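Local coordinates for protein pectate lyase (Paenibacillus sp. 0602, PDB 5GT5) that cleaves polygalacturonate by elimination and probably also partly methylated pectins, in an endo mode and with calcium as cofactor, as a secreted polysaccharide lyase of family 1, at residues S106-S118 with I126-W138. The protein carries 1 engineered substitution. Sequence-based numbering, arbitrary orientation.
Sequences SANGSKIKHAAIS and IIRNLEFDELWEW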
loop_
_atom_site.group_PDB
_atom_site.type_symbol
_atom_site.label_atom_id
_atom_site.label_comp_id
_atom_site.label_asym_id
_atom_site.label_seq_id
_atom_site.Cartn_x
_atom_site.Cartn_y
_atom_site.Cartn_z
ATOM N N SER A 106 -12.865 -20.240 -4.190
ATOM C CA SER A 106 -13.604 -21.362 -4.802
ATOM C C SER A 106 -15.071 -21.026 -4.872
ATOM O O SER A 106 -15.566 -20.170 -4.139
ATOM C CB SER A 106 -13.392 -22.665 -4.031
ATOM O OG SER A 106 -14.214 -22.712 -2.852
ATOM N N ALA A 107 -15.782 -21.721 -5.765
ATOM C CA ALA A 107 -17.192 -21.462 -5.953
ATOM C C ALA A 107 -18.050 -22.074 -4.845
ATOM O O ALA A 107 -19.117 -21.579 -4.565
ATOM C CB ALA A 107 -17.678 -22.002 -7.304
ATOM N N ASN A 108 -17.580 -23.140 -4.207
ATOM C CA ASN A 108 -18.453 -23.827 -3.251
ATOM C C ASN A 108 -17.783 -24.274 -1.962
ATOM O O ASN A 108 -18.177 -25.267 -1.336
ATOM C CB ASN A 108 -19.210 -24.979 -3.916
ATOM C CG ASN A 108 -20.279 -24.490 -4.870
ATOM O OD1 ASN A 108 -21.304 -23.935 -4.457
ATOM N ND2 ASN A 108 -20.048 -24.693 -6.150
ATOM N N GLY A 109 -16.772 -23.534 -1.548
ATOM C CA GLY A 109 -16.188 -23.778 -0.238
ATOM C C GLY A 109 -15.261 -24.970 -0.202
ATOM O O GLY A 109 -15.308 -25.745 0.757
ATOM N N SER A 110 -14.420 -25.130 -1.218
ATOM C CA SER A 110 -13.422 -26.191 -1.246
ATOM C C SER A 110 -12.440 -26.069 -0.084
ATOM O O SER A 110 -12.168 -24.971 0.419
ATOM C CB SER A 110 -12.630 -26.144 -2.554
ATOM O OG SER A 110 -13.470 -26.492 -3.671
ATOM N N LYS A 111 -11.897 -27.209 0.317
ATOM C CA LYS A 111 -10.963 -27.320 1.443
ATOM C C LYS A 111 -9.514 -27.345 0.989
ATOM O O LYS A 111 -9.175 -27.958 -0.042
ATOM C CB LYS A 111 -11.244 -28.586 2.260
ATOM C CG LYS A 111 -12.607 -28.599 2.922
ATOM C CD LYS A 111 -12.838 -29.920 3.638
ATOM C CE LYS A 111 -14.258 -29.995 4.158
ATOM N NZ LYS A 111 -14.430 -31.154 5.071
ATOM N N ILE A 112 -8.661 -26.680 1.753
ATOM C CA ILE A 112 -7.211 -26.694 1.588
ATOM C C ILE A 112 -6.649 -27.459 2.777
ATOM O O ILE A 112 -6.765 -26.981 3.916
ATOM C CB ILE A 112 -6.638 -25.261 1.619
ATOM C CG1 ILE A 112 -7.273 -24.395 0.512
ATOM C CG2 ILE A 112 -5.109 -25.255 1.496
ATOM C CD1 ILE A 112 -6.997 -24.895 -0.866
ATOM N N LYS A 113 -6.067 -28.633 2.541
ATOM C CA LYS A 113 -5.627 -29.538 3.615
ATOM C C LYS A 113 -4.142 -29.826 3.552
ATOM O O LYS A 113 -3.572 -29.957 2.464
ATOM C CB LYS A 113 -6.399 -30.858 3.547
ATOM C CG LYS A 113 -7.882 -30.726 3.831
ATOM C CD LYS A 113 -8.529 -32.125 4.006
ATOM C CE LYS A 113 -9.008 -32.662 2.689
ATOM N NZ LYS A 113 -9.122 -34.177 2.674
ATOM N N HIS A 114 -3.518 -29.906 4.731
ATOM C CA HIS A 114 -2.138 -30.385 4.888
ATOM C C HIS A 114 -1.128 -29.401 4.392
ATOM O O HIS A 114 -0.006 -29.778 4.048
ATOM C CB HIS A 114 -1.919 -31.778 4.257
ATOM C CG HIS A 114 -3.040 -32.718 4.559
ATOM N ND1 HIS A 114 -3.488 -33.668 3.661
ATOM C CD2 HIS A 114 -3.867 -32.771 5.627
ATOM C CE1 HIS A 114 -4.524 -34.304 4.197
ATOM N NE2 HIS A 114 -4.765 -33.787 5.391
ATOM N N ALA A 115 -1.505 -28.124 4.371
ATOM C CA ALA A 115 -0.564 -27.081 3.917
ATOM C C ALA A 115 -0.766 -25.740 4.573
ATOM O O ALA A 115 -1.897 -25.294 4.774
ATOM C CB ALA A 115 -0.556 -26.910 2.389
ATOM N N ALA A 116 0.356 -25.084 4.859
ATOM C CA ALA A 116 0.375 -23.682 5.283
ATOM C C ALA A 116 0.557 -22.784 4.069
ATOM O O ALA A 116 1.275 -23.143 3.129
ATOM C CB ALA A 116 1.561 -23.445 6.228
ATOM N N ILE A 117 -0.082 -21.618 4.096
ATOM C CA ILE A 117 0.097 -20.585 3.059
ATOM C C ILE A 117 0.840 -19.402 3.656
ATOM O O ILE A 117 0.470 -18.898 4.721
ATOM C CB ILE A 117 -1.220 -20.121 2.465
ATOM C CG1 ILE A 117 -1.867 -21.297 1.708
ATOM C CG2 ILE A 117 -0.982 -18.900 1.488
ATOM C CD1 ILE A 117 -3.204 -20.975 1.130
ATOM N N SER A 118 1.905 -18.978 2.981
ATOM C CA SER A 118 2.663 -17.799 3.375
ATOM C C SER A 118 2.555 -16.794 2.244
ATOM O O SER A 118 2.862 -17.114 1.093
ATOM C CB SER A 118 4.117 -18.187 3.611
ATOM O OG SER A 118 4.951 -17.053 3.825
ATOM N N ILE A 126 -6.707 -11.142 -2.473
ATOM C CA ILE A 126 -8.036 -11.492 -1.969
ATOM C C ILE A 126 -8.106 -13.021 -1.903
ATOM O O ILE A 126 -7.744 -13.710 -2.873
ATOM C CB ILE A 126 -9.150 -10.937 -2.884
ATOM C CG1 ILE A 126 -9.116 -9.406 -2.878
ATOM C CG2 ILE A 126 -10.515 -11.533 -2.502
ATOM C CD1 ILE A 126 -10.220 -8.772 -3.739
ATOM N N ILE A 127 -8.537 -13.543 -0.755
ATOM C CA ILE A 127 -8.694 -14.988 -0.522
ATOM C C ILE A 127 -10.109 -15.211 -0.003
ATOM O O ILE A 127 -10.460 -14.722 1.082
ATOM C CB ILE A 127 -7.666 -15.520 0.467
ATOM C CG1 ILE A 127 -6.253 -15.280 -0.072
ATOM C CG2 ILE A 127 -7.942 -17.007 0.757
ATOM C CD1 ILE A 127 -5.136 -15.504 0.959
ATOM N N ARG A 128 -10.949 -15.917 -0.773
ATOM C CA ARG A 128 -12.362 -16.043 -0.387
ATOM C C ARG A 128 -12.963 -17.417 -0.590
ATOM O O ARG A 128 -12.633 -18.164 -1.542
ATOM C CB ARG A 128 -13.232 -15.009 -1.134
ATOM C CG ARG A 128 -12.882 -13.572 -0.759
ATOM C CD ARG A 128 -13.707 -12.598 -1.586
ATOM N NE ARG A 128 -15.029 -12.344 -1.009
ATOM C CZ ARG A 128 -15.966 -11.606 -1.603
ATOM N NH1 ARG A 128 -15.758 -11.130 -2.835
ATOM N NH2 ARG A 128 -17.115 -11.353 -0.973
ATOM N N ASN A 129 -13.909 -17.739 0.303
ATOM C CA ASN A 129 -14.733 -18.959 0.183
ATOM C C ASN A 129 -13.934 -20.248 0.154
ATOM O O ASN A 129 -14.221 -21.168 -0.651
ATOM C CB ASN A 129 -15.679 -18.878 -1.026
ATOM C CG ASN A 129 -16.908 -19.709 -0.818
ATOM O OD1 ASN A 129 -17.365 -19.861 0.320
ATOM N ND2 ASN A 129 -17.474 -20.232 -1.888
ATOM N N LEU A 130 -12.928 -20.323 1.022
ATOM C CA LEU A 130 -12.121 -21.525 1.192
ATOM C C LEU A 130 -12.148 -21.970 2.636
ATOM O O LEU A 130 -12.195 -21.133 3.568
ATOM C CB LEU A 130 -10.689 -21.270 0.782
ATOM C CG LEU A 130 -10.566 -20.998 -0.703
ATOM C CD1 LEU A 130 -9.225 -20.365 -0.951
ATOM C CD2 LEU A 130 -10.675 -22.325 -1.442
ATOM N N GLU A 131 -12.150 -23.285 2.841
ATOM C CA GLU A 131 -12.043 -23.878 4.168
ATOM C C GLU A 131 -10.654 -24.488 4.321
ATOM O O GLU A 131 -10.126 -25.106 3.396
ATOM C CB GLU A 131 -13.137 -24.923 4.408
ATOM C CG GLU A 131 -12.973 -25.625 5.777
ATOM C CD GLU A 131 -14.204 -26.377 6.216
ATOM O OE1 GLU A 131 -15.192 -26.475 5.462
ATOM O OE2 GLU A 131 -14.177 -26.912 7.346
ATOM N N PHE A 132 -10.057 -24.272 5.486
ATOM C CA PHE A 132 -8.715 -24.692 5.802
ATOM C C PHE A 132 -8.783 -25.711 6.930
ATOM O O PHE A 132 -9.404 -25.459 7.976
ATOM C CB PHE A 132 -7.889 -23.476 6.227
ATOM C CG PHE A 132 -7.734 -22.464 5.136
ATOM C CD1 PHE A 132 -8.712 -21.511 4.900
ATOM C CD2 PHE A 132 -6.610 -22.483 4.336
ATOM C CE1 PHE A 132 -8.552 -20.580 3.827
ATOM C CE2 PHE A 132 -6.426 -21.557 3.329
ATOM C CZ PHE A 132 -7.404 -20.621 3.049
ATOM N N ASP A 133 -8.170 -26.878 6.712
ATOM C CA ASP A 133 -8.331 -27.975 7.668
ATOM C C ASP A 133 -7.114 -28.885 7.677
ATOM O O ASP A 133 -6.287 -28.862 6.739
ATOM C CB ASP A 133 -9.604 -28.801 7.352
ATOM C CG ASP A 133 -10.150 -29.565 8.551
ATOM O OD1 ASP A 133 -9.618 -29.459 9.675
ATOM O OD2 ASP A 133 -11.142 -30.310 8.332
ATOM N N GLU A 134 -7.023 -29.690 8.741
ATOM C CA GLU A 134 -6.026 -30.756 8.890
ATOM C C GLU A 134 -4.591 -30.245 8.863
ATOM O O GLU A 134 -3.763 -30.631 8.030
ATOM C CB GLU A 134 -6.300 -31.898 7.884
ATOM C CG GLU A 134 -7.707 -32.462 8.063
ATOM C CD GLU A 134 -8.010 -33.713 7.233
ATOM O OE1 GLU A 134 -7.115 -34.261 6.552
ATOM O OE2 GLU A 134 -9.195 -34.106 7.267
ATOM N N LEU A 135 -4.343 -29.324 9.788
ATOM C CA LEU A 135 -3.029 -28.717 9.979
ATOM C C LEU A 135 -2.717 -28.626 11.478
ATOM O O LEU A 135 -1.969 -27.733 11.910
ATOM C CB LEU A 135 -2.947 -27.330 9.310
ATOM C CG LEU A 135 -1.524 -26.803 9.055
ATOM C CD1 LEU A 135 -0.771 -27.663 8.035
ATOM C CD2 LEU A 135 -1.566 -25.377 8.565
ATOM N N TRP A 136 -3.260 -29.566 12.262
ATOM C CA TRP A 136 -2.964 -29.659 13.695
ATOM C C TRP A 136 -2.500 -31.068 14.017
ATOM O O TRP A 136 -2.995 -32.029 13.428
ATOM C CB TRP A 136 -4.197 -29.310 14.545
ATOM C CG TRP A 136 -3.988 -29.506 16.053
ATOM C CD1 TRP A 136 -3.531 -28.576 16.956
ATOM C CD2 TRP A 136 -4.214 -30.713 16.793
ATOM N NE1 TRP A 136 -3.474 -29.138 18.219
ATOM C CE2 TRP A 136 -3.882 -30.444 18.146
ATOM C CE3 TRP A 136 -4.667 -32.001 16.437
ATOM C CZ2 TRP A 136 -3.988 -31.420 19.139
ATOM C CZ3 TRP A 136 -4.785 -32.964 17.422
ATOM C CH2 TRP A 136 -4.433 -32.680 18.746
ATOM N N GLU A 137 -1.562 -31.197 14.956
ATOM C CA GLU A 137 -1.235 -32.483 15.585
ATOM C C GLU A 137 -0.850 -32.214 17.021
ATOM O O GLU A 137 -0.585 -31.087 17.394
ATOM C CB GLU A 137 -0.133 -33.230 14.826
ATOM C CG GLU A 137 1.246 -32.570 14.945
ATOM C CD GLU A 137 2.342 -33.431 14.352
ATOM O OE1 GLU A 137 2.015 -34.439 13.665
ATOM O OE2 GLU A 137 3.526 -33.098 14.573
ATOM N N TRP A 138 -0.886 -33.270 17.826
ATOM C CA TRP A 138 -0.526 -33.213 19.237
ATOM C C TRP A 138 0.956 -32.872 19.422
ATOM O O TRP A 138 1.820 -33.334 18.675
ATOM C CB TRP A 138 -0.876 -34.590 19.823
ATOM C CG TRP A 138 -0.476 -34.821 21.266
ATOM C CD1 TRP A 138 0.678 -35.407 21.709
ATOM C CD2 TRP A 138 -1.248 -34.506 22.442
ATOM N NE1 TRP A 138 0.669 -35.483 23.086
ATOM C CE2 TRP A 138 -0.500 -34.941 23.560
ATOM C CE3 TRP A 138 -2.501 -33.922 22.650
ATOM C CZ2 TRP A 138 -0.948 -34.783 24.877
ATOM C CZ3 TRP A 138 -2.978 -33.781 23.976
ATOM C CH2 TRP A 138 -2.187 -34.203 25.072
HETATM O O HOH W 1 -16.535 -25.464 3.279
HETATM O O HOH W 2 -13.708 -29.584 7.559
#
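Ile112 is gripped between Glu131 and Asp133 by two backbone bonds, its N donating to Glu131 O (2.7 Å) and its O accepting from Asp133 N (3.1 Å), the pattern of parallel strands on successive coils of the pectate lyase beta-helix. The axes of strands 111-113 and 131-133 approach to 4.6 Å, their N-to-C directions 25° apart. On the inward face Ile112 and Phe132 point the same way, Ile112 CB lying 3.9 Å from Phe132 CD2, while Ile117 CD1 meets the Phe132 ring at its edge. On the other face the extended chains of Lys111 and Glu131 run alongside each other, and one water joins Lys111 NZ to Glu131 OE2 and Asp133 OD2; Asn170 also binds Glu131. At the turn between strands 111-113 and 115-118, His114 NE2 donates to Glu134 OE1 (2.7 Å), in the ring plane and on the anti lone pair, and Glu64 takes ND1, fixing the ring's rotation. With an alanine here instead of Glu134, His114 NE2 would probably lose its acceptor and the ring be less firmly held. At the other end Asn129 ND2 reaches Ser106 O from above the carbonyl plane, and Asn129 OD1 accepts from Gly432 N. Ser106 OG donates to Asn129 O (2.7 Å) and accepts from Ser110 N (2.9 Å).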